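Local coordinates for protein probable ss-1,3-N-acetylglucosaminyltransferase (Staphylococcus aureus subsp. aureus N315, PDB 6H21) that belongs to the GT-A type family 2 glycosyltransferases and also carries a helical linker domain of the TarS type, at residues C[265-279]-C[314-327]. Residues are numbered along the deposited sequence; the frame is centred on the assembly and turned at random.
Sequences EKRHQLAGKYTTRLL and DSDKYVTQIFNLKL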
loop_
_atom_site.group_PDB
_atom_site.type_symbol
_atom_site.label_atom_id
_atom_site.label_comp_id
_atom_site.label_asym_id
_atom_site.label_seq_id
_atom_site.Cartn_x
_atom_site.Cartn_y
_atom_site.Cartn_z
ATOM N N GLU C 265 -13.287 3.514 -29.263
ATOM C CA GLU C 265 -11.982 3.674 -28.623
ATOM C C GLU C 265 -11.731 5.152 -28.305
ATOM O O GLU C 265 -11.117 5.474 -27.292
ATOM C CB GLU C 265 -10.874 3.116 -29.519
ATOM C CG GLU C 265 -9.588 2.866 -28.771
ATOM C CD GLU C 265 -9.717 1.893 -27.608
ATOM O OE1 GLU C 265 -10.489 0.926 -27.727
ATOM O OE2 GLU C 265 -9.044 2.094 -26.590
ATOM N N LYS C 266 -12.191 6.029 -29.198
ATOM C CA LYS C 266 -12.159 7.491 -29.013
ATOM C C LYS C 266 -12.979 7.887 -27.777
ATOM O O LYS C 266 -12.564 8.772 -27.009
ATOM C CB LYS C 266 -12.666 8.200 -30.275
ATOM C CG LYS C 266 -12.533 9.721 -30.279
ATOM C CD LYS C 266 -11.124 10.251 -30.011
ATOM C CE LYS C 266 -11.100 11.760 -29.853
ATOM N NZ LYS C 266 -9.737 12.271 -29.595
ATOM N N ARG C 267 -14.140 7.249 -27.576
ATOM C CA ARG C 267 -14.952 7.492 -26.356
ATOM C C ARG C 267 -14.197 7.055 -25.085
ATOM O O ARG C 267 -14.196 7.786 -24.061
ATOM C CB ARG C 267 -16.304 6.792 -26.505
ATOM C CG ARG C 267 -17.194 7.411 -27.572
ATOM C CD ARG C 267 -18.330 6.494 -27.956
ATOM N NE ARG C 267 -19.299 7.136 -28.824
ATOM C CZ ARG C 267 -20.400 6.539 -29.264
ATOM N NH1 ARG C 267 -20.605 5.262 -28.980
ATOM N NH2 ARG C 267 -21.276 7.217 -29.982
ATOM N N HIS C 268 -13.565 5.870 -25.133
ATOM C CA HIS C 268 -12.727 5.372 -24.038
ATOM C C HIS C 268 -11.636 6.390 -23.705
ATOM O O HIS C 268 -11.352 6.647 -22.546
ATOM C CB HIS C 268 -12.080 4.023 -24.375
ATOM C CG HIS C 268 -13.028 2.878 -24.513
ATOM N ND1 HIS C 268 -14.161 2.751 -23.725
ATOM C CD2 HIS C 268 -13.000 1.790 -25.321
ATOM C CE1 HIS C 268 -14.808 1.649 -24.069
ATOM N NE2 HIS C 268 -14.104 1.030 -25.035
ATOM N N GLN C 269 -11.019 6.958 -24.744
ATOM C CA GLN C 269 -9.931 7.920 -24.573
ATOM C C GLN C 269 -10.456 9.188 -23.894
ATOM O O GLN C 269 -9.833 9.686 -22.981
ATOM C CB GLN C 269 -9.293 8.288 -25.908
ATOM C CG GLN C 269 -8.112 9.232 -25.750
ATOM C CD GLN C 269 -7.664 9.793 -27.075
ATOM O OE1 GLN C 269 -8.471 10.272 -27.877
ATOM N NE2 GLN C 269 -6.366 9.727 -27.316
ATOM N N LEU C 270 -11.587 9.716 -24.378
ATOM C CA LEU C 270 -12.153 10.936 -23.792
ATOM C C LEU C 270 -12.546 10.701 -22.323
ATOM O O LEU C 270 -12.339 11.557 -21.481
ATOM C CB LEU C 270 -13.355 11.368 -24.632
ATOM C CG LEU C 270 -13.005 11.972 -25.987
ATOM C CD1 LEU C 270 -14.242 12.064 -26.859
ATOM C CD2 LEU C 270 -12.354 13.339 -25.827
ATOM N N ALA C 271 -13.151 9.546 -22.053
ATOM C CA ALA C 271 -13.574 9.141 -20.729
ATOM C C ALA C 271 -12.366 9.036 -19.781
ATOM O O ALA C 271 -12.442 9.473 -18.636
ATOM C CB ALA C 271 -14.326 7.841 -20.833
ATOM N N GLY C 272 -11.250 8.470 -20.271
ATOM C CA GLY C 272 -9.998 8.372 -19.511
ATOM C C GLY C 272 -9.385 9.734 -19.212
ATOM O O GLY C 272 -8.855 9.990 -18.113
ATOM N N LYS C 273 -9.407 10.625 -20.205
ATOM C CA LYS C 273 -8.909 11.974 -20.001
ATOM C C LYS C 273 -9.775 12.713 -18.977
ATOM O O LYS C 273 -9.250 13.498 -18.166
ATOM C CB LYS C 273 -8.832 12.713 -21.335
ATOM C CG LYS C 273 -7.802 12.127 -22.297
ATOM C CD LYS C 273 -6.377 12.203 -21.789
ATOM C CE LYS C 273 -5.464 11.262 -22.552
ATOM N NZ LYS C 273 -4.042 11.486 -22.194
ATOM N N TYR C 274 -11.088 12.459 -18.987
ATOM C CA TYR C 274 -11.969 13.116 -18.016
ATOM C C TYR C 274 -11.670 12.560 -16.613
ATOM O O TYR C 274 -11.630 13.317 -15.635
ATOM C CB TYR C 274 -13.466 13.009 -18.349
ATOM C CG TYR C 274 -14.258 13.780 -17.330
ATOM C CD1 TYR C 274 -14.361 15.157 -17.410
ATOM C CD2 TYR C 274 -14.736 13.162 -16.192
ATOM C CE1 TYR C 274 -14.988 15.899 -16.419
ATOM C CE2 TYR C 274 -15.328 13.895 -15.173
ATOM C CZ TYR C 274 -15.464 15.268 -15.284
ATOM O OH TYR C 274 -16.053 15.987 -14.275
ATOM N N THR C 275 -11.480 11.242 -16.518
ATOM C CA THR C 275 -11.161 10.601 -15.248
ATOM C C THR C 275 -9.898 11.243 -14.650
ATOM O O THR C 275 -9.849 11.521 -13.460
ATOM C CB THR C 275 -11.041 9.076 -15.392
ATOM O OG1 THR C 275 -12.296 8.527 -15.811
ATOM C CG2 THR C 275 -10.620 8.430 -14.089
ATOM N N THR C 276 -8.881 11.475 -15.487
ATOM C CA THR C 276 -7.645 12.130 -15.076
ATOM C C THR C 276 -7.960 13.516 -14.505
ATOM O O THR C 276 -7.512 13.860 -13.417
ATOM C CB THR C 276 -6.628 12.219 -16.224
ATOM O OG1 THR C 276 -6.376 10.898 -16.709
ATOM C CG2 THR C 276 -5.318 12.864 -15.820
ATOM N N ARG C 277 -8.745 14.302 -15.244
ATOM C CA ARG C 277 -9.158 15.625 -14.786
ATOM C C ARG C 277 -9.867 15.521 -13.425
ATOM O O ARG C 277 -9.631 16.347 -12.533
ATOM C CB ARG C 277 -10.053 16.297 -15.834
ATOM C CG ARG C 277 -10.611 17.647 -15.406
ATOM C CD ARG C 277 -12.019 17.539 -14.868
ATOM N NE ARG C 277 -12.300 18.657 -13.972
ATOM C CZ ARG C 277 -13.073 18.582 -12.894
ATOM N NH1 ARG C 277 -13.146 19.627 -12.083
ATOM N NH2 ARG C 277 -13.745 17.466 -12.619
ATOM N N LEU C 278 -10.743 14.527 -13.270
ATOM C CA LEU C 278 -11.527 14.360 -12.048
ATOM C C LEU C 278 -10.615 14.063 -10.842
ATOM O O LEU C 278 -10.765 14.619 -9.741
ATOM C CB LEU C 278 -12.539 13.236 -12.280
ATOM C CG LEU C 278 -13.461 12.916 -11.115
ATOM C CD1 LEU C 278 -14.344 14.099 -10.798
ATOM C CD2 LEU C 278 -14.311 11.696 -11.414
ATOM N N LEU C 279 -9.665 13.158 -11.042
ATOM C CA LEU C 279 -8.699 12.800 -10.002
ATOM C C LEU C 279 -7.786 13.984 -9.659
ATOM O O LEU C 279 -7.373 14.100 -8.514
ATOM C CB LEU C 279 -7.890 11.590 -10.477
ATOM C CG LEU C 279 -8.674 10.280 -10.488
ATOM C CD1 LEU C 279 -7.856 9.164 -11.107
ATOM C CD2 LEU C 279 -9.114 9.900 -9.078
ATOM N N ASP C 314 -11.993 -0.173 -20.113
ATOM C CA ASP C 314 -11.202 0.095 -21.324
ATOM C C ASP C 314 -10.696 1.550 -21.351
ATOM O O ASP C 314 -9.722 1.846 -22.058
ATOM C CB ASP C 314 -12.011 -0.245 -22.580
ATOM C CG ASP C 314 -12.064 -1.731 -22.914
ATOM O OD1 ASP C 314 -11.197 -2.504 -22.444
ATOM O OD2 ASP C 314 -12.953 -2.115 -23.632
ATOM N N SER C 315 -11.340 2.450 -20.584
ATOM C CA SER C 315 -10.918 3.860 -20.499
ATOM C C SER C 315 -9.702 4.039 -19.583
ATOM O O SER C 315 -9.066 5.066 -19.665
ATOM C CB SER C 315 -12.049 4.757 -20.046
ATOM O OG SER C 315 -12.421 4.479 -18.708
ATOM N N ASP C 316 -9.455 3.082 -18.676
ATOM C CA ASP C 316 -8.473 3.216 -17.619
ATOM C C ASP C 316 -7.049 3.341 -18.175
ATOM O O ASP C 316 -6.262 4.029 -17.598
ATOM C CB ASP C 316 -8.544 2.054 -16.613
ATOM C CG ASP C 316 -9.818 2.080 -15.775
ATOM O OD1 ASP C 316 -10.572 3.077 -15.922
ATOM O OD2 ASP C 316 -10.018 1.124 -14.945
ATOM N N LYS C 317 -6.730 2.677 -19.285
ATOM C CA LYS C 317 -5.400 2.767 -19.872
ATOM C C LYS C 317 -5.106 4.193 -20.346
ATOM O O LYS C 317 -3.964 4.510 -20.588
ATOM C CB LYS C 317 -5.237 1.793 -21.041
ATOM C CG LYS C 317 -6.131 2.011 -22.257
ATOM C CD LYS C 317 -5.875 0.950 -23.316
ATOM C CE LYS C 317 -6.832 0.982 -24.481
ATOM N NZ LYS C 317 -8.149 0.412 -24.104
ATOM N N TYR C 318 -6.133 5.046 -20.481
ATOM C CA TYR C 318 -5.925 6.404 -20.934
ATOM C C TYR C 318 -5.731 7.365 -19.754
ATOM O O TYR C 318 -5.516 8.525 -19.968
ATOM C CB TYR C 318 -7.080 6.833 -21.840
ATOM C CG TYR C 318 -7.102 6.076 -23.139
ATOM C CD1 TYR C 318 -6.131 6.296 -24.105
ATOM C CD2 TYR C 318 -8.064 5.110 -23.385
ATOM C CE1 TYR C 318 -6.130 5.597 -25.304
ATOM C CE2 TYR C 318 -8.075 4.399 -24.572
ATOM C CZ TYR C 318 -7.105 4.640 -25.534
ATOM O OH TYR C 318 -7.127 3.949 -26.710
ATOM N N VAL C 319 -5.779 6.872 -18.518
ATOM C CA VAL C 319 -5.608 7.720 -17.344
ATOM C C VAL C 319 -4.104 7.881 -17.090
ATOM O O VAL C 319 -3.362 6.907 -17.233
ATOM C CB VAL C 319 -6.309 7.081 -16.134
ATOM C CG1 VAL C 319 -5.985 7.793 -14.838
ATOM C CG2 VAL C 319 -7.807 6.977 -16.364
ATOM N N THR C 320 -3.662 9.080 -16.691
ATOM C CA THR C 320 -2.263 9.289 -16.376
ATOM C C THR C 320 -1.817 8.241 -15.337
ATOM O O THR C 320 -2.476 8.034 -14.328
ATOM C CB THR C 320 -2.003 10.746 -15.975
ATOM O OG1 THR C 320 -2.478 11.556 -17.055
ATOM C CG2 THR C 320 -0.531 11.047 -15.763
ATOM N N GLN C 321 -0.680 7.588 -15.598
ATOM C CA GLN C 321 -0.413 6.302 -14.945
ATOM C C GLN C 321 -0.079 6.479 -13.456
ATOM O O GLN C 321 -0.301 5.558 -12.713
ATOM C CB GLN C 321 0.642 5.470 -15.689
ATOM C CG GLN C 321 0.049 4.566 -16.776
ATOM C CD GLN C 321 -1.257 3.868 -16.432
ATOM O OE1 GLN C 321 -1.276 2.847 -15.741
ATOM N NE2 GLN C 321 -2.377 4.399 -16.913
ATOM N N ILE C 322 0.390 7.645 -13.014
ATOM C CA ILE C 322 0.565 7.853 -11.575
ATOM C C ILE C 322 -0.749 7.564 -10.825
ATOM O O ILE C 322 -0.707 7.300 -9.638
ATOM C CB ILE C 322 1.074 9.262 -11.214
ATOM C CG1 ILE C 322 0.188 10.363 -11.792
ATOM C CG2 ILE C 322 2.525 9.441 -11.606
ATOM C CD1 ILE C 322 0.461 11.732 -11.204
ATOM N N PHE C 323 -1.910 7.668 -11.485
ATOM C CA PHE C 323 -3.180 7.517 -10.783
ATOM C C PHE C 323 -3.689 6.070 -10.814
ATOM O O PHE C 323 -4.846 5.832 -10.382
ATOM C CB PHE C 323 -4.241 8.464 -11.354
ATOM C CG PHE C 323 -3.998 9.922 -11.057
ATOM C CD1 PHE C 323 -3.972 10.382 -9.753
ATOM C CD2 PHE C 323 -3.827 10.835 -12.082
ATOM C CE1 PHE C 323 -3.720 11.715 -9.475
ATOM C CE2 PHE C 323 -3.587 12.169 -11.801
ATOM C CZ PHE C 323 -3.514 12.600 -10.496
ATOM N N ASN C 324 -2.889 5.132 -11.341
ATOM C CA ASN C 324 -3.372 3.754 -11.595
ATOM C C ASN C 324 -3.943 3.136 -10.308
ATOM O O ASN C 324 -4.986 2.535 -10.344
ATOM C CB ASN C 324 -2.311 2.827 -12.223
ATOM C CG ASN C 324 -1.180 2.330 -11.316
ATOM O OD1 ASN C 324 -0.575 3.080 -10.545
ATOM N ND2 ASN C 324 -0.809 1.062 -11.457
ATOM N N LEU C 325 -3.205 3.237 -9.203
ATOM C CA LEU C 325 -3.571 2.629 -7.908
ATOM C C LEU C 325 -4.804 3.317 -7.321
ATOM O O LEU C 325 -5.739 2.642 -6.870
ATOM C CB LEU C 325 -2.387 2.751 -6.941
ATOM C CG LEU C 325 -2.654 2.283 -5.509
ATOM C CD1 LEU C 325 -3.107 0.837 -5.477
ATOM C CD2 LEU C 325 -1.418 2.474 -4.647
ATOM N N LYS C 326 -4.815 4.649 -7.340
ATOM C CA LYS C 326 -5.942 5.421 -6.749
ATOM C C LYS C 326 -7.249 5.044 -7.458
ATOM O O LYS C 326 -8.246 4.725 -6.816
ATOM C CB LYS C 326 -5.663 6.926 -6.762
ATOM C CG LYS C 326 -6.734 7.762 -6.074
ATOM C CD LYS C 326 -6.325 9.178 -5.814
ATOM C CE LYS C 326 -7.378 9.931 -5.019
ATOM N NZ LYS C 326 -6.873 11.225 -4.514
ATOM N N LEU C 327 -7.195 4.970 -8.788
ATOM C CA LEU C 327 -8.341 4.657 -9.589
ATOM C C LEU C 327 -8.811 3.228 -9.302
ATOM O O LEU C 327 -9.994 3.005 -9.154
ATOM C CB LEU C 327 -8.020 4.856 -11.079
ATOM C CG LEU C 327 -9.138 4.466 -12.043
ATOM C CD1 LEU C 327 -10.394 5.261 -11.739
ATOM C CD2 LEU C 327 -8.713 4.706 -13.484
HETATM O O HOH W 1 -11.580 5.873 -16.518
HETATM O O HOH W 2 -6.299 12.356 -6.781
#
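Asp314 lays its CB over the centre of the His268 ring, a CH-pi contact 3.5 Å from CB to the ring centroid. The ring is also held at ND1 by Tyr256 OH of helix 242-256. Ser315 packs its CB on Ala271 CB, while its OG bonds to Pro312 O. A water is hydrogen-bonded to Ser315 OG, Asp316 OD1 and Thr275 OG1, bridging the two segments. Thr275 OG1 is also hydrogen-bonded to Tyr252 OH. Lys317 NZ forms a salt bridge with Glu265 OE2 at 3.1 Å, weak as a hydrogen bond, and also donates to Asp314 O. Tyr318 OH donates to the same Glu265 OE2 at 2.7 Å, on the anti lone pair. The bend of Glu265 at chi2 (59°) brings its carboxylate to the edge of the tyrosine ring. Gln269 CA lies over one face of that ring, a CH-pi contact offset toward the rim; Lys317 CG lies over the opposite face. Gly272 lets the chains come close: its CA is 3.4 Å from Ser315 O and also lies against Tyr318 CB. Val319 places CG2 against Thr275 CG2 and CG1 beside Thr276 OG1. Thr320 N donates to Thr276 OG1 at 3.3 Å (156°), and that hydroxyl donates to Gly272 O. Phe323, at the N-cap position of helix 324-332, takes Leu279 CB over the centre of its ring. Leu279 CD1 meets Phe323 CB at 3.7 Å. Lys326 NZ reaches Leu279 O through a water and has Asp342 as its salt-bridge partner. Leu327 CD1 touches Thr275 CG2. Within the helical TarS-type linker domain, helix 264-281 packs on a 3-10 turn, the loop after it and the first turn of helix 324-332.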